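Long-range contact in biphenyl 2,3-Dioxygenase Beta Subunit (PDB 2GBW), which is the beta subunit of a ring-hydroxylating dioxygenase and probably supports the assembly that adds molecular oxygen to biphenyl and related aromatic rings: residues Q37-Y51 with R145-I159. Numbering follows the deposited sequence.
Sequences QGMVAEDIHYWMPIY and RRDGNGFKVFRRKLI
F154 O takes two hydrogen bonds, from H45 N and from R155 NH1 at 2.8 Å. The two donors reach it from opposite faces of the carbonyl plane. F154 and R155 form a classic beta bulge facing K143, in the curved mixed sheet of this NTF2-like fold. Strand 44-49 runs parallel to 155-159 on one side of the bulge, the axes 4.7 Å apart and 14° from aligned. H45 O accepts from R156 N, R156 O from W47 N, and W47 O from L158 N. On the other side, M39 O and A41 N bond V153 N and V153 O, while A41-I44 makes a type I turn.

D43 sits in that turn. R145 grips it end-on: NH1 meets D43 OD1 and NH2 meets D43 OD2, each at 2.9 Å and on the syn lone pair. The two flat groups are nearly coplanar, 22° apart. The F154 ring packs over one face of the guanidinium and probably limits its rotation. A water bridges D43 OD2 and R155 NH2.

Y46, R156 and L158 share the face toward the helices. R156 CD lies 3.7 Å from Y46 CE2, and its guanidinium continues to D142, E23 and the C-terminal carboxylate of C174. L158 CD1 packs on Y46 and on M48 CE. H45 is on the other face; its NE2 bonds N72, and it is a zinc ligand, although no zinc is bound to this chain here.

K157 is fully extended beside W47. Both have CG anti to the backbone N, and the two chains leave the same face of the sheet and run alongside each other. K157 CE lies over the six-membered ring of W47, 4.0 Å from the centroid, a CH-pi contact. Beyond it, a water accepts from K157 NZ at 2.8 Å and also hydrogen-bonds Y51 OH.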
loop_
_atom_site.group_PDB
_atom_site.type_symbol
_atom_site.label_atom_id
_atom_site.label_comp_id
_atom_site.label_asym_id
_atom_site.label_seq_id
_atom_site.Cartn_x
_atom_site.Cartn_y
_atom_site.Cartn_z
ATOM N N GLN B 37 24.851 -28.290 -8.170
ATOM C CA GLN B 37 25.967 -29.068 -8.751
ATOM C C GLN B 37 27.085 -28.191 -9.256
ATOM O O GLN B 37 28.219 -28.336 -8.825
ATOM C CB GLN B 37 25.470 -29.921 -9.923
ATOM C CG GLN B 37 24.375 -30.876 -9.548
ATOM C CD GLN B 37 24.172 -32.014 -10.549
ATOM O OE1 GLN B 37 25.104 -32.383 -11.317
ATOM N NE2 GLN B 37 22.954 -32.599 -10.539
ATOM N N GLY B 38 26.733 -27.260 -10.144
ATOM C CA GLY B 38 27.663 -26.440 -10.865
ATOM C C GLY B 38 28.079 -25.103 -10.278
ATOM O O GLY B 38 29.111 -24.565 -10.713
ATOM N N MET B 39 27.299 -24.537 -9.345
ATOM C CA MET B 39 27.606 -23.206 -8.826
ATOM C C MET B 39 27.881 -23.147 -7.321
ATOM O O MET B 39 28.331 -22.121 -6.828
ATOM C CB MET B 39 26.511 -22.215 -9.240
ATOM C CG MET B 39 26.231 -22.228 -10.751
ATOM S SD MET B 39 25.105 -20.965 -11.431
ATOM C CE MET B 39 23.461 -21.642 -11.208
ATOM N N VAL B 40 27.651 -24.233 -6.607
ATOM C CA VAL B 40 27.800 -24.261 -5.147
ATOM C C VAL B 40 28.782 -25.334 -4.741
ATOM O O VAL B 40 28.686 -26.464 -5.196
ATOM C CB VAL B 40 26.434 -24.522 -4.438
ATOM C CG1 VAL B 40 26.593 -24.589 -2.889
ATOM C CG2 VAL B 40 25.382 -23.466 -4.833
ATOM N N ALA B 41 29.769 -24.944 -3.934
ATOM C CA ALA B 41 30.829 -25.829 -3.490
ATOM C C ALA B 41 30.311 -26.724 -2.382
ATOM O O ALA B 41 29.406 -26.354 -1.643
ATOM C CB ALA B 41 32.002 -24.999 -2.965
ATOM N N GLU B 42 30.900 -27.907 -2.245
ATOM C CA GLU B 42 30.446 -28.856 -1.236
ATOM C C GLU B 42 30.735 -28.430 0.212
ATOM O O GLU B 42 30.134 -28.939 1.124
ATOM C CB GLU B 42 31.054 -30.225 -1.527
ATOM C CG GLU B 42 30.403 -30.907 -2.739
ATOM C CD GLU B 42 30.501 -32.433 -2.695
ATOM O OE1 GLU B 42 31.643 -32.978 -2.784
ATOM O OE2 GLU B 42 29.420 -33.072 -2.581
ATOM N N ASP B 43 31.656 -27.489 0.417
ATOM C CA ASP B 43 31.939 -26.963 1.760
ATOM C C ASP B 43 31.196 -25.663 2.062
ATOM O O ASP B 43 31.580 -24.906 2.958
ATOM C CB ASP B 43 33.453 -26.749 1.929
ATOM C CG ASP B 43 34.061 -25.832 0.880
ATOM O OD1 ASP B 43 33.827 -26.075 -0.334
ATOM O OD2 ASP B 43 34.853 -24.915 1.273
ATOM N N ILE B 44 30.113 -25.434 1.327
ATOM C CA ILE B 44 29.286 -24.244 1.443
ATOM C C ILE B 44 28.790 -24.021 2.869
ATOM O O ILE B 44 28.478 -24.962 3.565
ATOM C CB ILE B 44 28.041 -24.319 0.455
ATOM C CG1 ILE B 44 27.214 -23.036 0.497
ATOM C CG2 ILE B 44 27.135 -25.516 0.721
ATOM C CD1 ILE B 44 27.930 -21.816 0.097
ATOM N N HIS B 45 28.759 -22.767 3.286
ATOM C CA HIS B 45 27.911 -22.326 4.399
ATOM C C HIS B 45 27.070 -21.218 3.838
ATOM O O HIS B 45 27.593 -20.219 3.387
ATOM C CB HIS B 45 28.735 -21.829 5.579
ATOM C CG HIS B 45 27.903 -21.413 6.757
ATOM N ND1 HIS B 45 28.184 -20.284 7.499
ATOM C CD2 HIS B 45 26.779 -21.942 7.276
ATOM C CE1 HIS B 45 27.270 -20.156 8.446
ATOM N NE2 HIS B 45 26.397 -21.138 8.322
ATOM N N TYR B 46 25.750 -21.405 3.908
ATOM C CA TYR B 46 24.784 -20.509 3.344
ATOM C C TYR B 46 24.011 -19.963 4.535
ATOM O O TYR B 46 23.340 -20.716 5.231
ATOM C CB TYR B 46 23.908 -21.323 2.411
ATOM C CG TYR B 46 22.936 -20.552 1.594
ATOM C CD1 TYR B 46 21.795 -20.052 2.189
ATOM C CD2 TYR B 46 23.136 -20.318 0.222
ATOM C CE1 TYR B 46 20.856 -19.384 1.468
ATOM C CE2 TYR B 46 22.181 -19.596 -0.523
ATOM C CZ TYR B 46 21.055 -19.150 0.113
ATOM O OH TYR B 46 20.075 -18.442 -0.567
ATOM N N TRP B 47 24.158 -18.662 4.793
ATOM C CA TRP B 47 23.826 -18.058 6.080
ATOM C C TRP B 47 23.087 -16.724 5.913
ATOM O O TRP B 47 23.556 -15.842 5.232
ATOM C CB TRP B 47 25.104 -17.892 6.873
ATOM C CG TRP B 47 24.997 -17.277 8.190
ATOM C CD1 TRP B 47 23.965 -17.375 9.065
ATOM C CD2 TRP B 47 25.974 -16.454 8.792
ATOM N NE1 TRP B 47 24.248 -16.650 10.199
ATOM C CE2 TRP B 47 25.496 -16.092 10.057
ATOM C CE3 TRP B 47 27.247 -16.011 8.381
ATOM C CZ2 TRP B 47 26.213 -15.261 10.910
ATOM C CZ3 TRP B 47 27.965 -15.179 9.234
ATOM C CH2 TRP B 47 27.426 -14.822 10.486
ATOM N N MET B 48 21.910 -16.642 6.528
ATOM C CA MET B 48 21.066 -15.425 6.566
ATOM C C MET B 48 20.704 -15.101 8.035
ATOM O O MET B 48 19.703 -15.581 8.563
ATOM C CB MET B 48 19.797 -15.585 5.726
ATOM C CG MET B 48 18.870 -14.293 5.634
ATOM S SD MET B 48 17.324 -14.631 4.766
ATOM C CE MET B 48 17.989 -14.768 3.054
ATOM N N PRO B 49 21.541 -14.302 8.711
ATOM C CA PRO B 49 21.361 -14.025 10.152
ATOM C C PRO B 49 20.158 -13.227 10.415
ATOM O O PRO B 49 19.695 -12.513 9.538
ATOM C CB PRO B 49 22.585 -13.200 10.537
ATOM C CG PRO B 49 23.403 -13.108 9.360
ATOM C CD PRO B 49 22.783 -13.728 8.182
ATOM N N ILE B 50 19.660 -13.330 11.649
ATOM C CA ILE B 50 18.602 -12.412 12.131
ATOM C C ILE B 50 19.315 -11.272 12.872
ATOM O O ILE B 50 19.970 -11.486 13.887
ATOM C CB ILE B 50 17.619 -13.119 13.053
ATOM C CG1 ILE B 50 16.833 -14.172 12.278
ATOM C CG2 ILE B 50 16.705 -12.104 13.690
ATOM C CD1 ILE B 50 16.446 -15.293 13.128
ATOM N N TYR B 51 19.211 -10.061 12.326
ATOM C CA TYR B 51 19.775 -8.873 12.949
ATOM C C TYR B 51 18.679 -8.121 13.728
ATOM O O TYR B 51 17.669 -7.688 13.175
ATOM C CB TYR B 51 20.318 -7.938 11.904
ATOM C CG TYR B 51 21.606 -8.411 11.304
ATOM C CD1 TYR B 51 22.808 -8.149 11.924
ATOM C CD2 TYR B 51 21.604 -9.101 10.110
ATOM C CE1 TYR B 51 23.992 -8.573 11.349
ATOM C CE2 TYR B 51 22.764 -9.527 9.546
ATOM C CZ TYR B 51 23.933 -9.289 10.159
ATOM O OH TYR B 51 25.116 -9.722 9.548
ATOM N N ARG B 145 35.432 -19.463 -5.141
ATOM C CA ARG B 145 36.696 -19.920 -5.723
ATOM C C ARG B 145 36.478 -20.337 -7.160
ATOM O O ARG B 145 35.380 -20.688 -7.582
ATOM C CB ARG B 145 37.300 -21.074 -4.942
ATOM C CG ARG B 145 36.387 -22.287 -4.873
ATOM C CD ARG B 145 37.150 -23.524 -4.367
ATOM N NE ARG B 145 37.297 -23.459 -2.916
ATOM C CZ ARG B 145 36.439 -23.948 -2.019
ATOM N NH1 ARG B 145 35.328 -24.588 -2.390
ATOM N NH2 ARG B 145 36.693 -23.794 -0.728
ATOM N N ARG B 146 37.565 -20.283 -7.906
ATOM C CA ARG B 146 37.594 -20.720 -9.281
ATOM C C ARG B 146 37.348 -22.217 -9.358
ATOM O O ARG B 146 37.890 -22.989 -8.571
ATOM C CB ARG B 146 38.944 -20.384 -9.909
ATOM C CG ARG B 146 39.030 -18.948 -10.412
ATOM C CD ARG B 146 39.729 -18.019 -9.408
ATOM N NE ARG B 146 39.928 -16.663 -9.952
ATOM C CZ ARG B 146 40.521 -15.663 -9.300
ATOM N NH1 ARG B 146 41.013 -15.849 -8.078
ATOM N NH2 ARG B 146 40.619 -14.471 -9.875
ATOM N N ASP B 147 36.490 -22.602 -10.293
ATOM C CA ASP B 147 36.162 -23.989 -10.519
ATOM C C ASP B 147 36.047 -24.201 -12.029
ATOM O O ASP B 147 35.084 -23.783 -12.659
ATOM C CB ASP B 147 34.862 -24.335 -9.796
ATOM C CG ASP B 147 34.582 -25.824 -9.816
ATOM O OD1 ASP B 147 35.225 -26.584 -9.037
ATOM O OD2 ASP B 147 33.732 -26.223 -10.649
ATOM N N GLY B 148 37.074 -24.807 -12.615
ATOM C CA GLY B 148 37.152 -24.962 -14.069
ATOM C C GLY B 148 37.252 -23.608 -14.749
ATOM O O GLY B 148 38.129 -22.801 -14.422
ATOM N N ASN B 149 36.348 -23.357 -15.694
ATOM C CA ASN B 149 36.279 -22.055 -16.368
ATOM C C ASN B 149 35.281 -21.128 -15.692
ATOM O O ASN B 149 34.962 -20.068 -16.247
ATOM C CB ASN B 149 35.914 -22.212 -17.859
ATOM C CG ASN B 149 37.064 -21.823 -18.790
ATOM O OD1 ASN B 149 38.190 -22.330 -18.661
ATOM N ND2 ASN B 149 36.778 -20.910 -19.735
ATOM N N GLY B 150 34.788 -21.497 -14.502
ATOM C CA GLY B 150 33.851 -20.655 -13.756
ATOM C C GLY B 150 34.207 -20.516 -12.278
ATOM O O GLY B 150 35.381 -20.483 -11.900
ATOM N N PHE B 151 33.179 -20.455 -11.437
ATOM C CA PHE B 151 33.333 -20.272 -9.998
ATOM C C PHE B 151 32.337 -21.148 -9.282
ATOM O O PHE B 151 31.330 -21.518 -9.870
ATOM C CB PHE B 151 33.020 -18.813 -9.615
ATOM C CG PHE B 151 33.895 -17.830 -10.311
ATOM C CD1 PHE B 151 33.540 -17.337 -11.560
ATOM C CD2 PHE B 151 35.117 -17.462 -9.763
ATOM C CE1 PHE B 151 34.365 -16.456 -12.231
ATOM C CE2 PHE B 151 35.972 -16.605 -10.443
ATOM C CZ PHE B 151 35.574 -16.077 -11.669
ATOM N N LYS B 152 32.618 -21.454 -8.009
ATOM C CA LYS B 152 31.616 -21.928 -7.072
ATOM C C LYS B 152 31.637 -21.135 -5.788
ATOM O O LYS B 152 32.682 -20.732 -5.328
ATOM C CB LYS B 152 31.825 -23.410 -6.778
ATOM C CG LYS B 152 31.531 -24.299 -8.000
ATOM C CD LYS B 152 31.580 -25.788 -7.647
ATOM C CE LYS B 152 31.228 -26.641 -8.861
ATOM N NZ LYS B 152 31.383 -28.099 -8.591
ATOM N N VAL B 153 30.468 -20.933 -5.177
ATOM C CA VAL B 153 30.439 -20.220 -3.906
ATOM C C VAL B 153 30.670 -21.232 -2.774
ATOM O O VAL B 153 30.107 -22.341 -2.787
ATOM C CB VAL B 153 29.131 -19.405 -3.753
ATOM C CG1 VAL B 153 27.868 -20.321 -3.785
ATOM C CG2 VAL B 153 29.118 -18.559 -2.437
ATOM N N PHE B 154 31.528 -20.870 -1.822
ATOM C CA PHE B 154 31.748 -21.690 -0.644
ATOM C C PHE B 154 31.373 -20.959 0.634
ATOM O O PHE B 154 31.241 -21.580 1.680
ATOM C CB PHE B 154 33.159 -22.325 -0.600
ATOM C CG PHE B 154 34.316 -21.343 -0.382
ATOM C CD1 PHE B 154 34.878 -20.674 -1.454
ATOM C CD2 PHE B 154 34.817 -21.093 0.897
ATOM C CE1 PHE B 154 35.924 -19.774 -1.279
ATOM C CE2 PHE B 154 35.910 -20.171 1.075
ATOM C CZ PHE B 154 36.421 -19.521 -0.022
ATOM N N ARG B 155 31.112 -19.652 0.567
ATOM C CA ARG B 155 30.493 -18.975 1.719
ATOM C C ARG B 155 29.554 -17.937 1.182
ATOM O O ARG B 155 29.912 -17.227 0.260
ATOM C CB ARG B 155 31.559 -18.267 2.577
ATOM C CG ARG B 155 32.608 -19.195 3.241
ATOM C CD ARG B 155 31.925 -19.870 4.416
ATOM N NE ARG B 155 32.795 -20.704 5.247
ATOM C CZ ARG B 155 33.264 -21.903 4.915
ATOM N NH1 ARG B 155 32.985 -22.452 3.737
ATOM N NH2 ARG B 155 34.068 -22.541 5.768
ATOM N N ARG B 156 28.325 -17.907 1.703
ATOM C CA ARG B 156 27.330 -16.920 1.276
ATOM C C ARG B 156 26.651 -16.399 2.494
ATOM O O ARG B 156 26.020 -17.157 3.239
ATOM C CB ARG B 156 26.329 -17.509 0.296
ATOM C CG ARG B 156 25.129 -16.566 -0.071
ATOM C CD ARG B 156 24.570 -16.960 -1.415
ATOM N NE ARG B 156 25.430 -16.609 -2.520
ATOM C CZ ARG B 156 25.276 -17.068 -3.763
ATOM N NH1 ARG B 156 24.264 -17.898 -4.037
ATOM N NH2 ARG B 156 26.139 -16.708 -4.720
ATOM N N LYS B 157 26.791 -15.098 2.710
ATOM C CA LYS B 157 26.087 -14.422 3.791
ATOM C C LYS B 157 25.119 -13.440 3.185
ATOM O O LYS B 157 25.536 -12.642 2.336
ATOM C CB LYS B 157 27.075 -13.714 4.722
ATOM C CG LYS B 157 26.436 -13.160 5.996
ATOM C CD LYS B 157 27.544 -12.565 6.867
ATOM C CE LYS B 157 26.981 -11.959 8.145
ATOM N NZ LYS B 157 28.157 -11.393 8.867
ATOM N N LEU B 158 23.846 -13.501 3.632
ATOM C CA LEU B 158 22.739 -12.693 3.102
ATOM C C LEU B 158 22.217 -11.811 4.206
ATOM O O LEU B 158 21.789 -12.309 5.280
ATOM C CB LEU B 158 21.599 -13.578 2.570
ATOM C CG LEU B 158 21.998 -14.514 1.392
ATOM C CD1 LEU B 158 20.987 -15.634 1.103
ATOM C CD2 LEU B 158 22.310 -13.665 0.125
ATOM N N ILE B 159 22.229 -10.509 3.962
ATOM C CA ILE B 159 21.914 -9.520 4.976
ATOM C C ILE B 159 20.617 -8.822 4.572
ATOM O O ILE B 159 20.588 -8.036 3.630
ATOM C CB ILE B 159 23.030 -8.512 5.110
ATOM C CG1 ILE B 159 24.359 -9.262 5.389
ATOM C CG2 ILE B 159 22.635 -7.521 6.208
ATOM C CD1 ILE B 159 25.547 -8.521 4.937
HETATM O O HOH W 1 30.406 -22.606 -11.877
HETATM O O HOH W 2 35.420 -24.450 3.776
HETATM O O HOH W 3 20.167 -11.340 7.178
HETATM O O HOH W 4 26.918 -10.828 11.348
#